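Local structure of sulfide-quinone reductase (Aquifex aeolicus, 3HYV) at residues Asn75-Ser80 and Thr89-Lys94; Ser34-Phe39 and Ile123-His128. The protein catalyses the FAD-dependent oxidation of hydrogen sulfide by a quinone, building up polysulfide that is typically released as cyclooctasulfur. All blocks are in the same frame, centred on the assembly; numbering follows the deposited sequence.

Interaction 1: Asn75-Ser80 and Thr89-Lys94. With FAD (flavin-adenine dinucleotide), chain G.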
ATOM      1  N   ASN A  75      39.425  20.888  28.925  1.00 40.70           N
ATOM      2  CA  ASN A  75      38.503  19.819  29.325  1.00 41.07           C
ATOM      3  C   ASN A  75      37.682  20.193  30.570  1.00 41.18           C
ATOM      4  O   ASN A  75      37.959  19.734  31.675  1.00 41.22           O
ATOM      5  CB  ASN A  75      39.269  18.505  29.537  1.00 41.13           C
ATOM      6  CG  ASN A  75      38.354  17.294  29.668  1.00 41.66           C
ATOM      7  OD1 ASN A  75      37.177  17.326  29.282  1.00 42.47           O
ATOM      8  ND2 ASN A  75      38.901  16.206  30.204  1.00 41.51           N
ATOM      9  N   GLU A  76      36.673  21.033  30.353  1.00 41.19           N
ATOM     10  CA  GLU A  76      35.767  21.532  31.382  1.00 41.61           C
ATOM     11  C   GLU A  76      34.425  21.825  30.732  1.00 41.35           C
ATOM     12  O   GLU A  76      34.341  22.042  29.520  1.00 41.25           O
ATOM     13  CB  GLU A  76      36.256  22.871  31.932  1.00 41.35           C
ATOM     14  CG  GLU A  76      37.366  22.839  32.938  1.00 42.00           C
ATOM     15  CD  GLU A  76      37.595  24.216  33.545  1.00 42.71           C
ATOM     16  OE1 GLU A  76      36.726  24.679  34.323  1.00 43.74           O
ATOM     17  OE2 GLU A  76      38.642  24.832  33.243  1.00 44.45           O
ATOM     18  N   LYS A  77      33.385  21.861  31.555  1.00 41.28           N
ATOM     19  CA  LYS A  77      32.088  22.377  31.151  1.00 41.54           C
ATOM     20  C   LYS A  77      32.180  23.895  30.983  1.00 41.18           C
ATOM     21  O   LYS A  77      32.715  24.589  31.849  1.00 40.95           O
ATOM     22  CB  LYS A  77      31.052  22.010  32.218  1.00 42.00           C
ATOM     23  CG  LYS A  77      29.639  22.553  32.002  1.00 43.64           C
ATOM     24  CD  LYS A  77      28.594  21.529  32.442  1.00 45.82           C
ATOM     25  CE  LYS A  77      28.413  20.453  31.360  1.00 47.54           C
ATOM     26  NZ  LYS A  77      27.720  19.232  31.859  1.00 47.85           N
ATOM     27  N   ALA A  78      31.688  24.403  29.856  1.00 40.96           N
ATOM     28  CA  ALA A  78      31.454  25.841  29.709  1.00 40.97           C
ATOM     29  C   ALA A  78      30.147  26.187  30.429  1.00 41.02           C
ATOM     30  O   ALA A  78      29.111  25.560  30.181  1.00 41.01           O
ATOM     31  CB  ALA A  78      31.390  26.233  28.252  1.00 40.80           C
ATOM     32  N   GLU A  79      30.220  27.175  31.323  1.00 40.91           N
ATOM     33  CA  GLU A  79      29.162  27.481  32.291  1.00 41.23           C
ATOM     34  C   GLU A  79      28.317  28.710  31.908  1.00 40.88           C
ATOM     35  O   GLU A  79      27.094  28.681  32.029  1.00 40.56           O
ATOM     36  CB  GLU A  79      29.785  27.660  33.695  1.00 41.15           C
ATOM     37  CG  GLU A  79      28.797  27.824  34.866  1.00 41.87           C
ATOM     38  CD  GLU A  79      29.486  28.171  36.199  1.00 42.42           C
ATOM     39  OE1 GLU A  79      30.287  29.139  36.252  1.00 43.47           O
ATOM     40  OE2 GLU A  79      29.209  27.486  37.207  1.00 43.82           O
ATOM     41  N   SER A  80      28.971  29.787  31.470  1.00 40.79           N
ATOM     42  CA  SER A  80      28.261  31.005  31.052  1.00 40.60           C
ATOM     43  C   SER A  80      28.916  31.756  29.883  1.00 40.18           C
ATOM     44  O   SER A  80      30.115  31.625  29.627  1.00 40.31           O
ATOM     45  CB  SER A  80      28.035  31.953  32.239  1.00 40.78           C
ATOM     46  OG  SER A  80      29.254  32.364  32.836  1.00 41.47           O
ATOM     47  N   THR A  89      32.951  31.637  30.375  1.00 40.41           N
ATOM     48  CA  THR A  89      33.386  31.301  31.723  1.00 40.33           C
ATOM     49  C   THR A  89      33.149  29.816  31.964  1.00 40.48           C
ATOM     50  O   THR A  89      32.025  29.329  31.814  1.00 40.07           O
ATOM     51  CB  THR A  89      32.664  32.176  32.790  1.00 40.42           C
ATOM     52  OG1 THR A  89      32.765  33.560  32.421  1.00 40.21           O
ATOM     53  CG2 THR A  89      33.267  31.969  34.191  1.00 39.47           C
ATOM     54  N   THR A  90      34.222  29.101  32.307  1.00 40.93           N
ATOM     55  CA  THR A  90      34.145  27.659  32.564  1.00 41.33           C
ATOM     56  C   THR A  90      33.723  27.402  34.005  1.00 41.68           C
ATOM     57  O   THR A  90      33.633  28.339  34.805  1.00 41.84           O
ATOM     58  CB  THR A  90      35.482  26.935  32.266  1.00 41.38           C
ATOM     59  OG1 THR A  90      36.520  27.470  33.096  1.00 41.87           O
ATOM     60  CG2 THR A  90      35.880  27.075  30.800  1.00 41.05           C
ATOM     61  N   GLN A  91      33.475  26.134  34.327  1.00 42.24           N
ATOM     62  CA  GLN A  91      32.984  25.719  35.647  1.00 42.87           C
ATOM     63  C   GLN A  91      33.914  26.096  36.802  1.00 42.85           C
ATOM     64  O   GLN A  91      33.444  26.458  37.887  1.00 42.90           O
ATOM     65  CB  GLN A  91      32.716  24.209  35.654  1.00 43.19           C
ATOM     66  CG  GLN A  91      31.760  23.732  36.744  1.00 45.01           C
ATOM     67  CD  GLN A  91      31.031  22.449  36.361  1.00 48.68           C
ATOM     68  OE1 GLN A  91      31.599  21.560  35.712  1.00 49.83           O
ATOM     69  NE2 GLN A  91      29.761  22.351  36.755  1.00 49.63           N
ATOM     70  N   SER A  92      35.226  26.015  36.575  1.00 42.92           N
ATOM     71  CA  SER A  92      36.211  26.349  37.618  1.00 43.09           C
ATOM     72  C   SER A  92      36.435  27.860  37.793  1.00 43.22           C
ATOM     73  O   SER A  92      37.174  28.286  38.685  1.00 43.41           O
ATOM     74  CB  SER A  92      37.541  25.623  37.378  1.00 42.90           C
ATOM     75  OG  SER A  92      38.180  26.084  36.200  1.00 42.68           O
ATOM     76  N   GLY A  93      35.794  28.657  36.940  1.00 43.47           N
ATOM     77  CA  GLY A  93      35.863  30.114  37.027  1.00 43.71           C
ATOM     78  C   GLY A  93      36.778  30.792  36.023  1.00 44.01           C
ATOM     79  O   GLY A  93      36.873  32.017  36.000  1.00 44.19           O
ATOM     80  N   LYS A  94      37.445  29.999  35.193  1.00 44.38           N
ATOM     81  CA  LYS A  94      38.366  30.501  34.171  1.00 45.04           C
ATOM     82  C   LYS A  94      37.646  31.326  33.090  1.00 44.97           C
ATOM     83  O   LYS A  94      36.695  30.851  32.464  1.00 44.95           O
ATOM     84  CB  LYS A  94      39.114  29.316  33.561  1.00 44.82           C
ATOM     85  CG  LYS A  94      40.156  29.642  32.496  1.00 46.16           C
ATOM     86  CD  LYS A  94      40.756  28.338  31.928  1.00 46.32           C
ATOM     87  CE  LYS A  94      41.796  27.742  32.898  1.00 48.88           C
ATOM     88  NZ  LYS A  94      41.709  26.254  32.991  1.00 49.60           N
TER
HETATM   89  PA  FAD G 441      27.480  15.866  19.714  1.00 25.44           P
HETATM   90  O1A FAD G 441      28.173  15.176  18.564  1.00 25.20           O
HETATM   91  O2A FAD G 441      26.638  15.053  20.663  1.00 25.93           O
HETATM   92  O5B FAD G 441      28.612  16.621  20.590  1.00 25.84           O
HETATM   93  C5B FAD G 441      28.402  17.792  21.386  1.00 25.84           C
HETATM   94  C4B FAD G 441      29.595  17.957  22.325  1.00 27.43           C
HETATM   95  O4B FAD G 441      29.437  19.066  23.225  1.00 28.04           O
HETATM   96  C3B FAD G 441      29.761  16.728  23.205  1.00 29.02           C
HETATM   97  O3B FAD G 441      31.145  16.399  23.269  1.00 29.56           O
HETATM   98  C2B FAD G 441      29.303  17.178  24.574  1.00 30.41           C
HETATM   99  O2B FAD G 441      29.985  16.441  25.579  1.00 32.91           O
HETATM  100  C1B FAD G 441      29.707  18.648  24.572  1.00 30.11           C
HETATM  101  N9A FAD G 441      29.012  19.512  25.575  1.00 30.49           N
HETATM  102  C8A FAD G 441      27.734  19.434  26.001  1.00 30.35           C
HETATM  103  N7A FAD G 441      27.505  20.418  26.911  1.00 30.47           N
HETATM  104  C5A FAD G 441      28.652  21.107  27.062  1.00 30.61           C
HETATM  105  C6A FAD G 441      29.028  22.203  27.837  1.00 30.97           C
HETATM  106  N6A FAD G 441      28.141  22.806  28.670  1.00 30.91           N
HETATM  107  N1A FAD G 441      30.291  22.672  27.747  1.00 29.98           N
HETATM  108  C2A FAD G 441      31.186  22.100  26.935  1.00 30.20           C
HETATM  109  N3A FAD G 441      30.854  21.050  26.178  1.00 30.02           N
HETATM  110  C4A FAD G 441      29.595  20.537  26.217  1.00 30.50           C
HETATM  111  N1  FAD G 441      23.119  11.056  12.165  1.00 28.30           N
HETATM  112  C2  FAD G 441      23.426  10.486  10.965  1.00 28.51           C
HETATM  113  O2  FAD G 441      23.647  11.205   9.976  1.00 28.64           O
HETATM  114  N3  FAD G 441      23.519   9.144  10.816  1.00 28.47           N
HETATM  115  C4  FAD G 441      23.293   8.347  11.881  1.00 28.39           C
HETATM  116  O4  FAD G 441      23.373   7.003  11.724  1.00 28.28           O
HETATM  117  C4X FAD G 441      22.975   8.905  13.126  1.00 28.40           C
HETATM  118  N5  FAD G 441      22.752   8.100  14.194  1.00 28.17           N
HETATM  119  C5X FAD G 441      22.446   8.644  15.398  1.00 28.64           C
HETATM  120  C6  FAD G 441      22.224   7.809  16.502  1.00 28.37           C
HETATM  121  C7  FAD G 441      21.904   8.345  17.753  1.00 28.41           C
HETATM  122  C7M FAD G 441      21.672   7.399  18.906  1.00 28.41           C
HETATM  123  C8  FAD G 441      21.808   9.733  17.905  1.00 28.44           C
HETATM  124  C8M FAD G 441      21.452  10.384  19.229  1.00 28.72           C
HETATM  125  C9  FAD G 441      22.038  10.556  16.799  1.00 28.12           C
HETATM  126  C9A FAD G 441      22.355  10.037  15.535  1.00 28.48           C
HETATM  127  N10 FAD G 441      22.592  10.857  14.464  1.00 28.94           N
HETATM  128  C10 FAD G 441      22.881  10.298  13.260  1.00 28.13           C
HETATM  129  C1' FAD G 441      22.433  12.331  14.614  1.00 28.36           C
HETATM  130  C2' FAD G 441      23.626  13.279  14.675  1.00 28.38           C
HETATM  131  O2' FAD G 441      24.526  13.043  13.581  1.00 28.79           O
HETATM  132  C3' FAD G 441      24.310  13.189  16.033  1.00 27.37           C
HETATM  133  O3' FAD G 441      23.333  13.423  17.064  1.00 26.69           O
HETATM  134  C4' FAD G 441      25.508  14.135  16.152  1.00 25.30           C
HETATM  135  O4' FAD G 441      26.407  13.599  17.132  1.00 23.81           O
HETATM  136  C5' FAD G 441      25.121  15.546  16.576  1.00 25.82           C
HETATM  137  O5' FAD G 441      26.296  16.360  16.558  1.00 26.63           O
HETATM  138  P   FAD G 441      26.560  17.584  17.569  1.00 24.81           P
HETATM  139  O1P FAD G 441      27.936  18.127  17.257  1.00 24.62           O
HETATM  140  O2P FAD G 441      25.393  18.545  17.436  1.00 23.88           O
HETATM  141  O3P FAD G 441      26.520  16.990  19.074  1.00 23.86           O
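The carboxylate of E76 reaches across to the turn at T90-G93 and carries most of the side-chain bonding here. Its OE1 accepts three hydrogen bonds: from S92 N, nearly along the C-O axis; from S92 OG (2.8 Å to E76 OE1), on the syn side but well out of the carboxylate plane; and from T90 OG1 (3.1 Å to E76 OE1), above the carboxylate plane. T90 OG1 sits between its own backbone N and carbonyl carbon (chi1 60°), which turns it to E76. The charge of E76 is met by K94 in a weak salt bridge, E76 OE2 to K94 NZ 3.4 Å. With E76 cut back to an alanine, the S92 amide and the T90 and S92 hydroxyls would probably lose the acceptor they share, and K94 this counter-charge.

Backbone bonds join the strands. T89 O accepts from both E79 N (2.9 Å) and S80 N (3.1 Å), while T89 N returns a bond to S80 O. Nearer the turn Q91 N donates to K77 O, and Q91 OE1 lies against K77 CB.

Toward the cofactor, A78 reads the adenine edge: its N donates to FAD N1A (3.1 Å), and FAD N6A donates to its O (3.3 Å). The chain of K77 runs past N6A.

E79 and S80, both opposite T89, form a classic beta bulge in an antiparallel hairpin whose first strand binds the FAD adenine.

Interaction 2: Ser34-Phe39 and Ile123-His128. With FAD (flavin-adenine dinucleotide), chain G.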
ATOM      1  N   SER A  34      35.319  21.329  25.966  1.00 38.02           N
ATOM      2  CA  SER A  34      34.367  20.216  26.039  1.00 38.39           C
ATOM      3  C   SER A  34      34.368  19.550  27.417  1.00 38.69           C
ATOM      4  O   SER A  34      35.414  19.438  28.051  1.00 38.67           O
ATOM      5  CB  SER A  34      34.692  19.182  24.964  1.00 38.39           C
ATOM      6  OG  SER A  34      33.596  18.319  24.736  1.00 38.72           O
ATOM      7  N   ASP A  35      33.198  19.103  27.870  1.00 39.16           N
ATOM      8  CA  ASP A  35      33.092  18.377  29.143  1.00 39.78           C
ATOM      9  C   ASP A  35      33.520  16.903  29.065  1.00 39.75           C
ATOM     10  O   ASP A  35      33.822  16.299  30.093  1.00 40.23           O
ATOM     11  CB  ASP A  35      31.698  18.520  29.773  1.00 40.07           C
ATOM     12  CG  ASP A  35      30.573  18.060  28.859  1.00 41.33           C
ATOM     13  OD1 ASP A  35      30.823  17.700  27.683  1.00 42.82           O
ATOM     14  OD2 ASP A  35      29.415  18.063  29.329  1.00 43.16           O
ATOM     15  N   ARG A  36      33.569  16.346  27.856  1.00 39.34           N
ATOM     16  CA  ARG A  36      34.018  14.970  27.641  1.00 39.44           C
ATOM     17  C   ARG A  36      35.449  14.964  27.097  1.00 38.67           C
ATOM     18  O   ARG A  36      35.784  15.791  26.255  1.00 39.08           O
ATOM     19  CB  ARG A  36      33.081  14.243  26.671  1.00 39.17           C
ATOM     20  CG  ARG A  36      31.701  13.950  27.238  1.00 40.22           C
ATOM     21  CD  ARG A  36      30.891  13.035  26.315  1.00 41.48           C
ATOM     22  NE  ARG A  36      29.704  12.494  26.987  1.00 46.40           N
ATOM     23  CZ  ARG A  36      28.510  13.086  27.014  1.00 47.55           C
ATOM     24  NH1 ARG A  36      28.317  14.251  26.400  1.00 48.38           N
ATOM     25  NH2 ARG A  36      27.505  12.507  27.653  1.00 47.77           N
ATOM     26  N   PRO A  37      36.306  14.044  27.586  1.00 37.88           N
ATOM     27  CA  PRO A  37      37.688  14.036  27.100  1.00 37.31           C
ATOM     28  C   PRO A  37      37.893  13.303  25.763  1.00 36.92           C
ATOM     29  O   PRO A  37      39.027  13.205  25.294  1.00 36.77           O
ATOM     30  CB  PRO A  37      38.460  13.342  28.236  1.00 37.07           C
ATOM     31  CG  PRO A  37      37.456  12.504  28.952  1.00 37.17           C
ATOM     32  CD  PRO A  37      36.066  13.001  28.604  1.00 37.61           C
ATOM     33  N   TYR A  38      36.805  12.822  25.157  1.00 36.47           N
ATOM     34  CA  TYR A  38      36.854  12.056  23.900  1.00 35.99           C
ATOM     35  C   TYR A  38      35.861  12.611  22.876  1.00 35.60           C
ATOM     36  O   TYR A  38      34.878  13.242  23.253  1.00 35.15           O
ATOM     37  CB  TYR A  38      36.549  10.560  24.155  1.00 36.15           C
ATOM     38  CG  TYR A  38      35.167  10.308  24.763  1.00 36.14           C
ATOM     39  CD1 TYR A  38      34.030  10.210  23.949  1.00 37.10           C
ATOM     40  CD2 TYR A  38      34.998  10.180  26.144  1.00 36.30           C
ATOM     41  CE1 TYR A  38      32.760   9.994  24.489  1.00 36.85           C
ATOM     42  CE2 TYR A  38      33.724   9.963  26.705  1.00 37.34           C
ATOM     43  CZ  TYR A  38      32.610   9.875  25.861  1.00 37.26           C
ATOM     44  OH  TYR A  38      31.353   9.660  26.377  1.00 36.86           O
ATOM     45  N   PHE A  39      36.132  12.373  21.590  1.00 35.31           N
ATOM     46  CA  PHE A  39      35.099  12.414  20.553  1.00 34.82           C
ATOM     47  C   PHE A  39      34.434  11.039  20.450  1.00 34.73           C
ATOM     48  O   PHE A  39      35.125  10.018  20.329  1.00 35.04           O
ATOM     49  CB  PHE A  39      35.685  12.787  19.178  1.00 34.98           C
ATOM     50  CG  PHE A  39      34.711  12.585  18.023  1.00 33.52           C
ATOM     51  CD1 PHE A  39      33.815  13.587  17.669  1.00 32.36           C
ATOM     52  CD2 PHE A  39      34.682  11.381  17.314  1.00 33.82           C
ATOM     53  CE1 PHE A  39      32.908  13.408  16.617  1.00 33.96           C
ATOM     54  CE2 PHE A  39      33.773  11.175  16.259  1.00 34.51           C
ATOM     55  CZ  PHE A  39      32.881  12.192  15.910  1.00 35.01           C
ATOM     56  N   ILE A 123      19.702   5.267  24.196  1.00 40.21           N
ATOM     57  CA  ILE A 123      20.934   4.996  23.452  1.00 39.77           C
ATOM     58  C   ILE A 123      21.614   6.250  22.880  1.00 39.96           C
ATOM     59  O   ILE A 123      22.425   6.158  21.951  1.00 39.95           O
ATOM     60  CB  ILE A 123      20.700   3.926  22.334  1.00 39.85           C
ATOM     61  CG1 ILE A 123      19.757   4.452  21.237  1.00 39.58           C
ATOM     62  CG2 ILE A 123      20.185   2.618  22.935  1.00 38.55           C
ATOM     63  CD1 ILE A 123      19.431   3.442  20.136  1.00 39.59           C
ATOM     64  N   CYS A 124      21.309   7.410  23.460  1.00 39.95           N
ATOM     65  CA  CYS A 124      21.752   8.704  22.922  1.00 40.58           C
ATOM     66  C   CYS A 124      23.175   9.110  23.298  1.00 40.83           C
ATOM     67  O   CYS A 124      23.803   9.872  22.570  1.00 41.17           O
ATOM     68  CB  CYS A 124      20.789   9.819  23.333  1.00 40.48           C
ATOM     69  SG  CYS A 124      19.182   9.699  22.600  0.70 42.23           S
ATOM     70  N   THR A 125      23.658   8.641  24.451  1.00 41.17           N
ATOM     71  CA  THR A 125      25.060   8.821  24.852  1.00 40.96           C
ATOM     72  C   THR A 125      25.717   7.455  25.021  1.00 40.95           C
ATOM     73  O   THR A 125      25.024   6.447  25.202  1.00 40.73           O
ATOM     74  CB  THR A 125      25.220   9.640  26.178  1.00 40.94           C
ATOM     75  OG1 THR A 125      24.694   8.898  27.278  1.00 40.35           O
ATOM     76  CG2 THR A 125      24.519  10.984  26.101  1.00 40.92           C
ATOM     77  N   ALA A 126      27.051   7.420  24.968  1.00 41.13           N
ATOM     78  CA  ALA A 126      27.803   6.170  25.160  1.00 41.11           C
ATOM     79  C   ALA A 126      27.494   5.546  26.512  1.00 41.28           C
ATOM     80  O   ALA A 126      27.318   4.335  26.601  1.00 41.59           O
ATOM     81  CB  ALA A 126      29.296   6.396  25.009  1.00 40.83           C
ATOM     82  N   GLU A 127      27.409   6.382  27.551  1.00 41.45           N
ATOM     83  CA  GLU A 127      27.099   5.945  28.916  1.00 41.47           C
ATOM     84  C   GLU A 127      25.698   5.317  29.039  1.00 41.01           C
ATOM     85  O   GLU A 127      25.531   4.292  29.701  1.00 40.92           O
ATOM     86  CB  GLU A 127      27.253   7.110  29.905  1.00 42.00           C
ATOM     87  CG  GLU A 127      28.701   7.620  30.099  1.00 44.14           C
ATOM     88  CD  GLU A 127      29.193   8.553  28.991  1.00 47.03           C
ATOM     89  OE1 GLU A 127      28.364   9.222  28.331  1.00 48.15           O
ATOM     90  OE2 GLU A 127      30.428   8.629  28.790  1.00 48.85           O
ATOM     91  N   HIS A 128      24.699   5.932  28.409  1.00 40.34           N
ATOM     92  CA  HIS A 128      23.349   5.366  28.365  1.00 39.67           C
ATOM     93  C   HIS A 128      23.290   4.066  27.541  1.00 38.78           C
ATOM     94  O   HIS A 128      22.629   3.106  27.940  1.00 38.18           O
ATOM     95  CB  HIS A 128      22.335   6.400  27.840  1.00 39.86           C
ATOM     96  CG  HIS A 128      21.983   7.466  28.834  1.00 41.14           C
ATOM     97  ND1 HIS A 128      22.278   8.799  28.636  1.00 42.02           N
ATOM     98  CD2 HIS A 128      21.354   7.397  30.033  1.00 41.84           C
ATOM     99  CE1 HIS A 128      21.859   9.502  29.674  1.00 42.20           C
ATOM    100  NE2 HIS A 128      21.293   8.675  30.536  1.00 41.85           N
TER
HETATM  101  PA  FAD G 441      27.480  15.866  19.714  1.00 25.44           P
HETATM  102  O1A FAD G 441      28.173  15.176  18.564  1.00 25.20           O
HETATM  103  O2A FAD G 441      26.638  15.053  20.663  1.00 25.93           O
HETATM  104  O5B FAD G 441      28.612  16.621  20.590  1.00 25.84           O
HETATM  105  C5B FAD G 441      28.402  17.792  21.386  1.00 25.84           C
HETATM  106  C4B FAD G 441      29.595  17.957  22.325  1.00 27.43           C
HETATM  107  O4B FAD G 441      29.437  19.066  23.225  1.00 28.04           O
HETATM  108  C3B FAD G 441      29.761  16.728  23.205  1.00 29.02           C
HETATM  109  O3B FAD G 441      31.145  16.399  23.269  1.00 29.56           O
HETATM  110  C2B FAD G 441      29.303  17.178  24.574  1.00 30.41           C
HETATM  111  O2B FAD G 441      29.985  16.441  25.579  1.00 32.91           O
HETATM  112  C1B FAD G 441      29.707  18.648  24.572  1.00 30.11           C
HETATM  113  N9A FAD G 441      29.012  19.512  25.575  1.00 30.49           N
HETATM  114  C8A FAD G 441      27.734  19.434  26.001  1.00 30.35           C
HETATM  115  N7A FAD G 441      27.505  20.418  26.911  1.00 30.47           N
HETATM  116  C5A FAD G 441      28.652  21.107  27.062  1.00 30.61           C
HETATM  117  C6A FAD G 441      29.028  22.203  27.837  1.00 30.97           C
HETATM  118  N6A FAD G 441      28.141  22.806  28.670  1.00 30.91           N
HETATM  119  N1A FAD G 441      30.291  22.672  27.747  1.00 29.98           N
HETATM  120  C2A FAD G 441      31.186  22.100  26.935  1.00 30.20           C
HETATM  121  N3A FAD G 441      30.854  21.050  26.178  1.00 30.02           N
HETATM  122  C4A FAD G 441      29.595  20.537  26.217  1.00 30.50           C
HETATM  123  N1  FAD G 441      23.119  11.056  12.165  1.00 28.30           N
HETATM  124  C2  FAD G 441      23.426  10.486  10.965  1.00 28.51           C
HETATM  125  O2  FAD G 441      23.647  11.205   9.976  1.00 28.64           O
HETATM  126  N3  FAD G 441      23.519   9.144  10.816  1.00 28.47           N
HETATM  127  C4  FAD G 441      23.293   8.347  11.881  1.00 28.39           C
HETATM  128  O4  FAD G 441      23.373   7.003  11.724  1.00 28.28           O
HETATM  129  C4X FAD G 441      22.975   8.905  13.126  1.00 28.40           C
HETATM  130  N5  FAD G 441      22.752   8.100  14.194  1.00 28.17           N
HETATM  131  C5X FAD G 441      22.446   8.644  15.398  1.00 28.64           C
HETATM  132  C6  FAD G 441      22.224   7.809  16.502  1.00 28.37           C
HETATM  133  C7  FAD G 441      21.904   8.345  17.753  1.00 28.41           C
HETATM  134  C7M FAD G 441      21.672   7.399  18.906  1.00 28.41           C
HETATM  135  C8  FAD G 441      21.808   9.733  17.905  1.00 28.44           C
HETATM  136  C8M FAD G 441      21.452  10.384  19.229  1.00 28.72           C
HETATM  137  C9  FAD G 441      22.038  10.556  16.799  1.00 28.12           C
HETATM  138  C9A FAD G 441      22.355  10.037  15.535  1.00 28.48           C
HETATM  139  N10 FAD G 441      22.592  10.857  14.464  1.00 28.94           N
HETATM  140  C10 FAD G 441      22.881  10.298  13.260  1.00 28.13           C
HETATM  141  C1' FAD G 441      22.433  12.331  14.614  1.00 28.36           C
HETATM  142  C2' FAD G 441      23.626  13.279  14.675  1.00 28.38           C
HETATM  143  O2' FAD G 441      24.526  13.043  13.581  1.00 28.79           O
HETATM  144  C3' FAD G 441      24.310  13.189  16.033  1.00 27.37           C
HETATM  145  O3' FAD G 441      23.333  13.423  17.064  1.00 26.69           O
HETATM  146  C4' FAD G 441      25.508  14.135  16.152  1.00 25.30           C
HETATM  147  O4' FAD G 441      26.407  13.599  17.132  1.00 23.81           O
HETATM  148  C5' FAD G 441      25.121  15.546  16.576  1.00 25.82           C
HETATM  149  O5' FAD G 441      26.296  16.360  16.558  1.00 26.63           O
HETATM  150  P   FAD G 441      26.560  17.584  17.569  1.00 24.81           P
HETATM  151  O1P FAD G 441      27.936  18.127  17.257  1.00 24.62           O
HETATM  152  O2P FAD G 441      25.393  18.545  17.436  1.00 23.88           O
HETATM  153  O3P FAD G 441      26.520  16.990  19.074  1.00 23.86           O
HETATM  154  O   HOH W   1      28.919   9.864  24.518  1.00 33.73           O
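Y38 OH gives a hydrogen bond to E127 OE2, 2.8 Å away, arriving on the syn side of the carboxylate and 17° out of its plane. The other oxygen, E127 OE1, lies at the edge of the R36 guanidinium in a weak, long salt bridge, 3.5 Å from R36 NH2, with the two flat groups 21° apart. E127 thus spans both side chains, its own chain bent at chi2 (80°) to bring the carboxylate back toward them. The methyl CG2 of T125 approaches the guanidinium obliquely, 3.7 Å from R36 NH2.

The other terminal nitrogen, R36 NH1, donates to the ribose hydroxyl FAD O2B (2.9 Å), which in turn donates to D35 OD1 (2.6 Å). One guanidinium therefore joins the adenosine ribose to the start of helix 126-141. A water makes a second bridge to the helix, donating to Y38 OH and accepting from A126 N in its first turn.

Further out, T125 is the N-cap: its OG1 accepts from H128 N (3.2 Å) and also shares a hydrogen bond with H128 ND1 (2.8 Å). The Y38 ring packs edge-to-face with F55, and S34 OG is bonded to G10 N of the glycine-rich loop.

The acidic residue gripping a ribose hydroxyl just beyond strand 29-33 is characteristic of the dinucleotide-binding Rossmann fold, and S34, D35 and R36 belong to its FAD site.

In the fold
From the N terminus, the chain passes strand 29-33 of the parallel sheet and enters 34-39, the first half of interaction 2. It then runs through helix 45-49 to strand 71-74 of the same sheet, after which 75-80 meets 89-94 and interaction 1 closes a short hairpin loop. Only at 123-128, entering helix 126-141, is the long loop of interaction 2 closed, so the hairpin lies wholly within it and the two do not cross. A weak, long ion pair between K77 and D35 joins them directly. Interaction 1 and 34-39 gather at the adenosine half of FAD, while 123-128 lies by the flavin methyl groups, so the contacts join parts of the fold along the cofactor.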